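Local coordinates for viral macrophage inflammatory protein-II (PDB 2FHT) that binds a wide range of chemokine receptors, CXCR4 among them, and so blocks infection by several strains of HIV-1, at residues A[39-42]-A[48-51]. Sequence-based numbering, arbitrary orientation.
Sequences GVIF and RQVC
V40 touches C51 through its backbone: the carbonyl O of V40 accepts a CA-H...O contact from CA of C51 at 3.5 Å. Its CB points away from residues 48-51, and the isopropyl group packs on M63 of helix 57-65 and on A52. I41 comes next and forms a non-hydrogen-bonded antiparallel pair with C51, putting both side chains on the sheet face away from the helix. CG2 of I41, anti to the backbone N because chi1 is -61°, reaches diagonally across to CB of Q49 on the neighbouring strand at 3.8 Å, the two side chains crossing at a slant, while CG1 lies 4.2 Å from SG of C51. That sulfur is itself tied by a disulfide to C12, so the pair sits where the N-terminal region is fastened to the sheet. F42 then closes the hydrogen-bonded pair with V50. Its N donates to O of V50 at 2.7 Å, tilted 18° from the carbonyl plane. In return N of V50 donates to O of F42 at 2.8 Å, in the carbonyl plane. This second bond is nearly straight, with an N-H...O angle of 172°. The same V50 O also takes a CA-H...O contact from CA of I41 at 3.3 Å, and F42 O takes one from CA of Q49. On the helix-facing side the F42 ring is carried, with CG beside the backbone N, towards V59 and L62. This is the second hairpin of the three-stranded antiparallel sheet of the CC chemokine fold. The chemistry implies a division of labour: reciprocal backbone hydrogen bonds between F42 and V50 set the strand register, while a disulfide on one face and apolar packing on the other join the hairpin to the rest of this small protein.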
# COMPACT_ATOMS: atom_id res chain seq x y z
N GLY A 39 -6.31 3.68 -1.23
CA GLY A 39 -5.42 2.73 -0.60
C GLY A 39 -3.93 2.92 -0.74
O GLY A 39 -3.45 3.84 -1.40
N VAL A 40 -3.18 2.14 0.01
CA VAL A 40 -1.73 2.18 -0.07
C VAL A 40 -1.26 0.75 -0.22
O VAL A 40 -1.92 -0.18 0.25
CB VAL A 40 -1.04 2.82 1.18
CG1 VAL A 40 -1.38 4.32 1.29
CG2 VAL A 40 -1.41 2.09 2.42
N ILE A 41 -0.17 0.55 -0.95
CA ILE A 41 0.38 -0.78 -1.13
C ILE A 41 1.70 -0.92 -0.36
O ILE A 41 2.62 -0.13 -0.55
CB ILE A 41 0.64 -1.07 -2.63
CG1 ILE A 41 -0.68 -1.00 -3.42
CG2 ILE A 41 1.32 -2.42 -2.80
CD1 ILE A 41 -0.52 -0.90 -4.96
N PHE A 42 1.75 -1.89 0.55
CA PHE A 42 2.98 -2.15 1.30
C PHE A 42 3.80 -3.17 0.54
O PHE A 42 3.24 -4.10 -0.05
CB PHE A 42 2.69 -2.67 2.72
CG PHE A 42 2.18 -1.62 3.66
CD1 PHE A 42 0.83 -1.56 3.98
CD2 PHE A 42 3.03 -0.63 4.14
CE1 PHE A 42 0.35 -0.54 4.78
CE2 PHE A 42 2.56 0.40 4.94
CZ PHE A 42 1.21 0.45 5.26
N ARG A 48 6.39 -9.34 -1.71
CA ARG A 48 4.95 -9.17 -1.84
C ARG A 48 4.42 -7.72 -1.85
O ARG A 48 5.08 -6.80 -1.37
CB ARG A 48 4.24 -9.98 -0.74
CG ARG A 48 4.05 -11.46 -1.05
CD ARG A 48 5.34 -12.15 -1.49
NE ARG A 48 5.74 -11.84 -2.86
CZ ARG A 48 5.51 -12.61 -3.93
NH1 ARG A 48 4.87 -13.77 -3.80
NH2 ARG A 48 5.90 -12.21 -5.13
N GLN A 49 3.26 -7.53 -2.50
CA GLN A 49 2.55 -6.25 -2.59
C GLN A 49 1.24 -6.42 -1.81
O GLN A 49 0.38 -7.18 -2.24
CB GLN A 49 2.21 -5.92 -4.04
CG GLN A 49 3.33 -5.27 -4.83
CD GLN A 49 2.93 -4.95 -6.26
OE1 GLN A 49 1.89 -4.33 -6.50
NE2 GLN A 49 3.74 -5.40 -7.22
N VAL A 50 1.09 -5.71 -0.70
CA VAL A 50 -0.13 -5.83 0.13
C VAL A 50 -0.93 -4.52 0.20
O VAL A 50 -0.42 -3.46 0.55
CB VAL A 50 0.20 -6.32 1.57
CG1 VAL A 50 -1.06 -6.63 2.34
CG2 VAL A 50 1.09 -7.54 1.52
N CYS A 51 -2.21 -4.62 -0.15
CA CYS A 51 -3.13 -3.49 -0.13
C CYS A 51 -3.62 -3.18 1.27
O CYS A 51 -4.05 -4.08 2.00
CB CYS A 51 -4.35 -3.81 -0.99
SG CYS A 51 -4.12 -3.36 -2.71